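Local coordinates for protein restriction endonuclease (Mycobacterium sp., PDB 4F0Q) that cleaves DNA that carries methylated cytosines, acting as a tetrameric, modification-dependent restriction endonuclease, at residues P71-G76 and S80-I85; I339-L344 and T348-L353; A35-V40 and L51-G56. All blocks are in the same frame, centred on the assembly; numbering follows the deposited sequence.

Contact 1. Residues P71-G76 and S80-I85; sequences PAEVVG and SRRALI
V74 and R81 face each other across a short antiparallel hairpin as a hydrogen-bonded pair. V74 N reaches R81 O at 2.9 Å, and R81 N reaches V74 O at 2.8 Å. The face that carries both side chains is the buried, firmly bonded part of the contact. The chain of R81 runs extended from CG to NE, which brings its guanidinium beneath CG1 of V74; the methyl sits 4.3 Å above the plane, set off to one side of its centre. This buried guanidinium is held by carbonyl oxygens of the 226-232 region, R227 O and L232 O taking the firmer bonds. Further along, the P71 ring and the L84 side chain cross at about a right angle, with P71 CG 3.8 Å from L84 CD2; F157 of strand 156-166 lies against L84. The E73 side faces solvent. With CG anti to the backbone N (chi1 -166°) and the chain extended beyond it, E73 lies close to S80 OG but forms no hydrogen bond with it; the hydroxyl gives V74 O a weak one. R82 folds back through bends at chi2 and chi3, so that E73 CB lies over one face of its guanidinium and P71 O at its edge. The carboxylate and guanidinium planes are 11° apart, but E73 OE1 is 4.2 Å from R82 NH2 and far from the plane of the guanidinium, so the attraction is one of charge alone. A water donates to A72 O at 2.5 Å and weakly accepts from A83 N, linking the segments beyond the paired strands. The whole is a two-stranded beta hairpin within the PUA-like N-terminal region.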
loop_
_atom_site.group_PDB
_atom_site.type_symbol
_atom_site.label_atom_id
_atom_site.label_comp_id
_atom_site.label_asym_id
_atom_site.label_seq_id
_atom_site.Cartn_x
_atom_site.Cartn_y
_atom_site.Cartn_z
ATOM N N PRO A 71 36.299 -0.440 -23.920
ATOM C CA PRO A 71 37.674 -0.184 -24.361
ATOM C C PRO A 71 38.678 -0.944 -23.502
ATOM O O PRO A 71 38.316 -1.442 -22.434
ATOM C CB PRO A 71 37.837 1.324 -24.140
ATOM C CG PRO A 71 36.445 1.864 -24.126
ATOM C CD PRO A 71 35.619 0.794 -23.494
ATOM N N ALA A 72 39.922 -1.031 -23.966
ATOM C CA ALA A 72 40.975 -1.702 -23.212
ATOM C C ALA A 72 41.206 -1.009 -21.873
ATOM O O ALA A 72 41.126 0.215 -21.773
ATOM C CB ALA A 72 42.264 -1.739 -24.019
ATOM N N GLU A 73 41.485 -1.803 -20.845
ATOM C CA GLU A 73 41.621 -1.292 -19.484
ATOM C C GLU A 73 42.774 -0.300 -19.340
ATOM O O GLU A 73 43.858 -0.507 -19.882
ATOM C CB GLU A 73 41.790 -2.449 -18.497
ATOM C CG GLU A 73 41.614 -2.047 -17.047
ATOM C CD GLU A 73 41.603 -3.235 -16.107
ATOM O OE1 GLU A 73 41.970 -4.346 -16.544
ATOM O OE2 GLU A 73 41.222 -3.058 -14.930
ATOM N N VAL A 74 42.526 0.780 -18.604
ATOM C CA VAL A 74 43.525 1.825 -18.402
ATOM C C VAL A 74 44.321 1.607 -17.120
ATOM O O VAL A 74 43.750 1.459 -16.040
ATOM C CB VAL A 74 42.873 3.221 -18.347
ATOM C CG1 VAL A 74 43.913 4.283 -18.022
ATOM C CG2 VAL A 74 42.177 3.536 -19.661
ATOM N N VAL A 75 45.645 1.589 -17.246
ATOM C CA VAL A 75 46.519 1.479 -16.086
ATOM C C VAL A 75 46.836 2.868 -15.541
ATOM O O VAL A 75 47.619 3.613 -16.129
ATOM C CB VAL A 75 47.830 0.746 -16.426
ATOM C CG1 VAL A 75 48.706 0.619 -15.190
ATOM C CG2 VAL A 75 47.534 -0.624 -17.015
ATOM N N GLY A 76 46.214 3.214 -14.419
ATOM C CA GLY A 76 46.430 4.509 -13.802
ATOM C C GLY A 76 47.600 4.495 -12.841
ATOM O O GLY A 76 48.192 3.442 -12.597
ATOM N N SER A 80 44.849 0.049 -11.915
ATOM C CA SER A 80 44.213 -0.150 -13.210
ATOM C C SER A 80 42.701 -0.004 -13.075
ATOM O O SER A 80 42.140 -0.276 -12.013
ATOM C CB SER A 80 44.569 -1.529 -13.767
ATOM O OG SER A 80 44.078 -1.688 -15.086
ATOM N N ARG A 81 42.043 0.429 -14.145
ATOM C CA ARG A 81 40.606 0.676 -14.095
ATOM C C ARG A 81 39.933 0.581 -15.464
ATOM O O ARG A 81 40.532 0.904 -16.490
ATOM C CB ARG A 81 40.324 2.052 -13.486
ATOM C CG ARG A 81 40.757 3.214 -14.368
ATOM C CD ARG A 81 40.334 4.551 -13.790
ATOM N NE ARG A 81 40.696 5.659 -14.668
ATOM C CZ ARG A 81 41.874 6.274 -14.647
ATOM N NH1 ARG A 81 42.809 5.890 -13.789
ATOM N NH2 ARG A 81 42.118 7.274 -15.483
ATOM N N ARG A 82 38.681 0.139 -15.464
ATOM C CA ARG A 82 37.867 0.136 -16.672
ATOM C C ARG A 82 37.185 1.494 -16.809
ATOM O O ARG A 82 36.430 1.911 -15.929
ATOM C CB ARG A 82 36.822 -0.978 -16.610
ATOM C CG ARG A 82 36.152 -1.282 -17.940
ATOM C CD ARG A 82 37.056 -2.112 -18.840
ATOM N NE ARG A 82 37.402 -3.393 -18.229
ATOM C CZ ARG A 82 38.059 -4.366 -18.853
ATOM N NH1 ARG A 82 38.441 -4.207 -20.113
ATOM N NH2 ARG A 82 38.331 -5.499 -18.218
ATOM N N ALA A 83 37.461 2.184 -17.913
ATOM C CA ALA A 83 36.960 3.539 -18.128
ATOM C C ALA A 83 35.435 3.615 -18.142
ATOM O O ALA A 83 34.839 4.401 -17.405
ATOM C CB ALA A 83 37.530 4.111 -19.416
ATOM N N LEU A 84 34.811 2.799 -18.983
ATOM C CA LEU A 84 33.357 2.793 -19.099
ATOM C C LEU A 84 32.866 1.550 -19.825
ATOM O O LEU A 84 33.655 0.794 -20.393
ATOM C CB LEU A 84 32.864 4.041 -19.839
ATOM C CG LEU A 84 32.896 4.032 -21.373
ATOM C CD1 LEU A 84 32.129 5.225 -21.922
ATOM C CD2 LEU A 84 34.319 4.026 -21.912
ATOM N N ILE A 85 31.554 1.345 -19.799
ATOM C CA ILE A 85 30.921 0.303 -20.596
ATOM C C ILE A 85 29.859 0.922 -21.497
ATOM O O ILE A 85 28.879 1.493 -21.018
ATOM C CB ILE A 85 30.292 -0.793 -19.720
ATOM C CG1 ILE A 85 31.382 -1.578 -18.986
ATOM C CG2 ILE A 85 29.453 -1.735 -20.568
ATOM C CD1 ILE A 85 30.852 -2.719 -18.153
HETATM O O HOH W 1 39.578 1.677 -20.513
#

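Contact 2. Residues I339-L344 and T348-L353; sequences IDMGSL and TPVVVL
M341 lays its sulfur against V350, the two side chains crossing at about a right angle. SD lies 3.6 Å from V350 CG2 and 3.7 Å from V350 CG1, so it meets both methyls of the isopropyl group. The thioether gets there because CG stands anti to the carbonyl carbon (chi1 -68°) and the chain runs straight through chi2, bending only at chi3. V350 CG2 has a second neighbour on the same face of the sheet: it abuts I339 CB at 3.6 Å, and it also comes close to I339 O. From I339 the CG1 branch goes on to V352, whose CG2 it meets at 3.7 Å, the two side chains passing at a slant. M341, V350, I339 and V352 thus form a continuous apolar surface running along the hairpin. The other face carries a smaller, more polar contact. There D340 and P349 form a non-hydrogen-bonded pair, and D340 OD1 barely approaches the proline at CA and CB, while OD2 makes a salt bridge with K320. Two hydrogen-bonded pairs flank that one. I339 and V350 exchange nearly straight bonds, the one from V350 N to I339 O reaching 179° at the hydrogen, whereas the bond from M341 N to T348 O is bent to 144°. The two strands are the adjoining parts of 335-342 and 347-357 in the mixed sheet of the PDDEXK-family nuclease region. I339 and V352 pack against F312 of helix 297-314, with Y319 of strand 319-324 and I382 of strand 381-387 also against them, while M341 touches M341 of a second subunit and T348 packs on V407 of that same subunit.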
loop_
_atom_site.group_PDB
_atom_site.type_symbol
_atom_site.label_atom_id
_atom_site.label_comp_id
_atom_site.label_asym_id
_atom_site.label_seq_id
_atom_site.Cartn_x
_atom_site.Cartn_y
_atom_site.Cartn_z
ATOM N N ILE A 339 0.304 -8.623 -0.738
ATOM C CA ILE A 339 1.712 -8.279 -0.893
ATOM C C ILE A 339 2.345 -8.025 0.469
ATOM O O ILE A 339 1.785 -7.310 1.295
ATOM C CB ILE A 339 1.900 -7.029 -1.776
ATOM C CG1 ILE A 339 1.290 -7.252 -3.160
ATOM C CG2 ILE A 339 3.375 -6.673 -1.901
ATOM C CD1 ILE A 339 1.418 -6.059 -4.071
ATOM N N ASP A 340 3.508 -8.620 0.708
ATOM C CA ASP A 340 4.234 -8.375 1.947
ATOM C C ASP A 340 5.225 -7.233 1.756
ATOM O O ASP A 340 6.326 -7.434 1.242
ATOM C CB ASP A 340 4.954 -9.640 2.414
ATOM C CG ASP A 340 3.993 -10.752 2.786
ATOM O OD1 ASP A 340 2.844 -10.443 3.167
ATOM O OD2 ASP A 340 4.387 -11.933 2.699
ATOM N N MET A 341 4.823 -6.034 2.166
ATOM C CA MET A 341 5.654 -4.847 1.988
ATOM C C MET A 341 6.684 -4.700 3.102
ATOM O O MET A 341 6.337 -4.638 4.281
ATOM C CB MET A 341 4.788 -3.589 1.881
ATOM C CG MET A 341 3.946 -3.535 0.616
ATOM S SD MET A 341 2.997 -2.010 0.444
ATOM C CE MET A 341 4.310 -0.799 0.343
ATOM N N GLY A 342 7.953 -4.641 2.714
ATOM C CA GLY A 342 9.045 -4.564 3.666
ATOM C C GLY A 342 10.109 -5.593 3.344
ATOM O O GLY A 342 10.414 -5.838 2.177
ATOM N N SER A 343 10.676 -6.200 4.382
ATOM C CA SER A 343 11.692 -7.229 4.201
ATOM C C SER A 343 11.281 -8.524 4.891
ATOM O O SER A 343 10.136 -8.676 5.314
ATOM C CB SER A 343 13.048 -6.753 4.729
ATOM O OG SER A 343 13.008 -6.536 6.128
ATOM N N LEU A 344 12.222 -9.454 5.005
ATOM C CA LEU A 344 11.944 -10.757 5.596
ATOM C C LEU A 344 11.659 -10.648 7.092
ATOM O O LEU A 344 10.723 -11.266 7.600
ATOM C CB LEU A 344 13.108 -11.719 5.332
ATOM C CG LEU A 344 12.942 -13.191 5.717
ATOM C CD1 LEU A 344 13.578 -14.087 4.666
ATOM C CD2 LEU A 344 13.550 -13.470 7.085
ATOM N N THR A 348 4.792 -5.723 6.485
ATOM C CA THR A 348 3.365 -5.635 6.763
ATOM C C THR A 348 2.571 -6.131 5.553
ATOM O O THR A 348 2.975 -5.922 4.405
ATOM C CB THR A 348 2.933 -4.199 7.171
ATOM O OG1 THR A 348 1.628 -4.235 7.762
ATOM C CG2 THR A 348 2.925 -3.260 5.973
ATOM N N PRO A 349 1.456 -6.832 5.807
ATOM C CA PRO A 349 0.629 -7.363 4.720
ATOM C C PRO A 349 -0.359 -6.335 4.174
ATOM O O PRO A 349 -1.146 -5.763 4.930
ATOM C CB PRO A 349 -0.121 -8.516 5.391
ATOM C CG PRO A 349 -0.224 -8.107 6.818
ATOM C CD PRO A 349 1.021 -7.322 7.128
ATOM N N VAL A 350 -0.305 -6.099 2.868
ATOM C CA VAL A 350 -1.287 -5.250 2.205
ATOM C C VAL A 350 -2.184 -6.087 1.294
ATOM O O VAL A 350 -1.704 -6.867 0.464
ATOM C CB VAL A 350 -0.631 -4.083 1.424
ATOM C CG1 VAL A 350 -0.027 -3.074 2.388
ATOM C CG2 VAL A 350 0.421 -4.593 0.460
ATOM N N VAL A 351 -3.492 -5.932 1.473
ATOM C CA VAL A 351 -4.473 -6.724 0.742
ATOM C C VAL A 351 -4.691 -6.178 -0.666
ATOM O O VAL A 351 -4.877 -4.974 -0.860
ATOM C CB VAL A 351 -5.817 -6.779 1.492
ATOM C CG1 VAL A 351 -6.802 -7.681 0.764
ATOM C CG2 VAL A 351 -5.604 -7.263 2.916
ATOM N N VAL A 352 -4.657 -7.075 -1.645
ATOM C CA VAL A 352 -4.840 -6.695 -3.038
ATOM C C VAL A 352 -6.222 -7.097 -3.540
ATOM O O VAL A 352 -6.574 -8.275 -3.551
ATOM C CB VAL A 352 -3.772 -7.339 -3.941
ATOM C CG1 VAL A 352 -3.984 -6.928 -5.390
ATOM C CG2 VAL A 352 -2.379 -6.956 -3.471
ATOM N N LEU A 353 -7.005 -6.105 -3.950
ATOM C CA LEU A 353 -8.317 -6.354 -4.528
ATOM C C LEU A 353 -8.225 -6.307 -6.046
ATOM O O LEU A 353 -7.798 -5.306 -6.624
ATOM C CB LEU A 353 -9.339 -5.333 -4.019
ATOM C CG LEU A 353 -10.088 -5.665 -2.724
ATOM C CD1 LEU A 353 -9.133 -5.868 -1.557
ATOM C CD2 LEU A 353 -11.100 -4.577 -2.401
#

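Contact 3. Residues A35-V40 and L51-G56; sequences ANQRDV and LTSPGG
The backbone of Q37 meets the chain leaving helix 48-52 through a single bond, from G55 N to Q37 O at 2.7 Å, with the nitrogen 41° out of the carbonyl plane. The loop that presents Q37 is shaped by an Asx turn at N36. Its OD1 accepts from both R38 N, at 2.8 Å, and D39 N, at 3.1 Å; both donors lie in the plane of the side-chain carbonyl, and R38 N sits on a lone pair. N36 ND2 in turn donates to D39 OD2, which it meets from above the carboxylate plane, so the amide is tied at both ends and its rotation is fixed. The side chain of Q37 then spans the gap to the other segment. CG stands anti to the carbonyl carbon, beside the backbone N, and the chain is extended beyond it, passing over S53 O as it goes. S53 is the first residue past the helix to leave helical backbone angles. L59 O is a second acceptor for Q37 NE2. The hydroxyl of S53 lies only 3.0 Å from Q37 NE2, but at a poor angle; its actual partner is P60 O. P54 contributes little through its ring, but its CA-H lies near Q37 O. Two carbonyls are therefore satisfied by this exchange, one from each segment, and the loop between strands 28-30 and 41-42 is joined to the end of the helix. The NE2 bond to S53 O is short and nearly straight, 2.6 Å and 172° at the hydrogen, with the oxygen 4° from the amide plane of Q37.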
loop_
_atom_site.group_PDB
_atom_site.type_symbol
_atom_site.label_atom_id
_atom_site.label_comp_id
_atom_site.label_asym_id
_atom_site.label_seq_id
_atom_site.Cartn_x
_atom_site.Cartn_y
_atom_site.Cartn_z
ATOM N N ALA A 35 33.799 5.879 -39.459
ATOM C CA ALA A 35 33.872 7.325 -39.276
ATOM C C ALA A 35 35.138 7.732 -38.536
ATOM O O ALA A 35 35.681 6.963 -37.744
ATOM C CB ALA A 35 32.643 7.830 -38.536
ATOM N N ASN A 36 35.606 8.947 -38.802
ATOM C CA ASN A 36 36.801 9.460 -38.150
ATOM C C ASN A 36 36.475 10.146 -36.829
ATOM O O ASN A 36 35.325 10.153 -36.391
ATOM C CB ASN A 36 37.551 10.420 -39.074
ATOM C CG ASN A 36 36.732 11.642 -39.430
ATOM O OD1 ASN A 36 36.786 12.661 -38.741
ATOM N ND2 ASN A 36 35.966 11.548 -40.511
ATOM N N GLN A 37 37.492 10.726 -36.203
ATOM C CA GLN A 37 37.338 11.335 -34.891
ATOM C C GLN A 37 37.632 12.828 -34.941
ATOM O O GLN A 37 37.827 13.468 -33.908
ATOM C CB GLN A 37 38.267 10.650 -33.890
ATOM C CG GLN A 37 38.065 9.147 -33.804
ATOM C CD GLN A 37 39.226 8.440 -33.133
ATOM O OE1 GLN A 37 39.873 7.582 -33.734
ATOM N NE2 GLN A 37 39.498 8.800 -31.883
ATOM N N ARG A 38 37.654 13.379 -36.150
ATOM C CA ARG A 38 37.975 14.788 -36.345
ATOM C C ARG A 38 36.720 15.645 -36.485
ATOM O O ARG A 38 36.563 16.645 -35.785
ATOM C CB ARG A 38 38.874 14.967 -37.571
ATOM N N ASP A 39 35.831 15.250 -37.389
ATOM C CA ASP A 39 34.613 16.014 -37.645
ATOM C C ASP A 39 33.637 15.971 -36.471
ATOM O O ASP A 39 33.307 14.901 -35.961
ATOM C CB ASP A 39 33.930 15.539 -38.932
ATOM C CG ASP A 39 33.962 14.031 -39.090
ATOM O OD1 ASP A 39 34.111 13.323 -38.071
ATOM O OD2 ASP A 39 33.836 13.552 -40.237
ATOM N N VAL A 40 33.179 17.145 -36.052
ATOM C CA VAL A 40 32.265 17.257 -34.923
ATOM C C VAL A 40 30.834 16.940 -35.341
ATOM O O VAL A 40 29.945 16.808 -34.499
ATOM C CB VAL A 40 32.304 18.669 -34.312
ATOM C CG1 VAL A 40 33.737 19.072 -34.008
ATOM C CG2 VAL A 40 31.660 19.673 -35.256
ATOM N N LEU A 51 32.640 12.559 -30.469
ATOM C CA LEU A 51 32.083 12.859 -29.156
ATOM C C LEU A 51 32.670 11.951 -28.080
ATOM O O LEU A 51 32.917 12.387 -26.957
ATOM C CB LEU A 51 30.557 12.732 -29.189
ATOM C CG LEU A 51 29.789 13.100 -27.918
ATOM C CD1 LEU A 51 30.054 14.545 -27.523
ATOM C CD2 LEU A 51 28.299 12.857 -28.108
ATOM N N THR A 52 32.901 10.691 -28.433
ATOM C CA THR A 52 33.406 9.710 -27.477
ATOM C C THR A 52 34.930 9.669 -27.428
ATOM O O THR A 52 35.516 9.337 -26.397
ATOM C CB THR A 52 32.878 8.297 -27.786
ATOM O OG1 THR A 52 33.235 7.932 -29.125
ATOM C CG2 THR A 52 31.369 8.255 -27.640
ATOM N N SER A 53 35.569 10.001 -28.544
ATOM C CA SER A 53 37.024 9.978 -28.622
ATOM C C SER A 53 37.541 10.933 -29.689
ATOM O O SER A 53 37.902 10.502 -30.783
ATOM C CB SER A 53 37.517 8.561 -28.918
ATOM O OG SER A 53 38.931 8.524 -28.998
ATOM N N PRO A 54 37.590 12.236 -29.368
ATOM C CA PRO A 54 38.021 13.266 -30.321
ATOM C C PRO A 54 39.450 13.041 -30.809
ATOM O O PRO A 54 40.282 12.527 -30.061
ATOM C CB PRO A 54 37.929 14.559 -29.503
ATOM C CG PRO A 54 38.004 14.119 -28.082
ATOM C CD PRO A 54 37.309 12.798 -28.037
ATOM N N GLY A 55 39.720 13.424 -32.053
ATOM C CA GLY A 55 41.014 13.190 -32.669
ATOM C C GLY A 55 42.170 13.885 -31.977
ATOM O O GLY A 55 43.305 13.412 -32.025
ATOM N N GLY A 56 41.883 15.009 -31.327
ATOM C CA GLY A 56 42.906 15.772 -30.638
ATOM C C GLY A 56 43.359 15.123 -29.343
ATOM O O GLY A 56 44.295 15.596 -28.697
#

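From the N terminus, contact 3 comes first: it joins the loop after strand 28-30 to the end of helix 48-52, closing a loop that contains strands 41-42 and 45-47. Contact 1 follows as a hairpin, three residues separating its segments, leading into strand 85-89. The two lie on the same side of the chain's centre, their nearest atoms about 7 Å apart without touching. Contact 2, a hairpin whose segments are also three residues apart, opens far later and pairs neighbouring strands 335-342 and 347-357 of the nuclease sheet, its centre about 43 Å from that of contact 1 and 53 Å from that of contact 3. The three follow in series, none nesting or crossing.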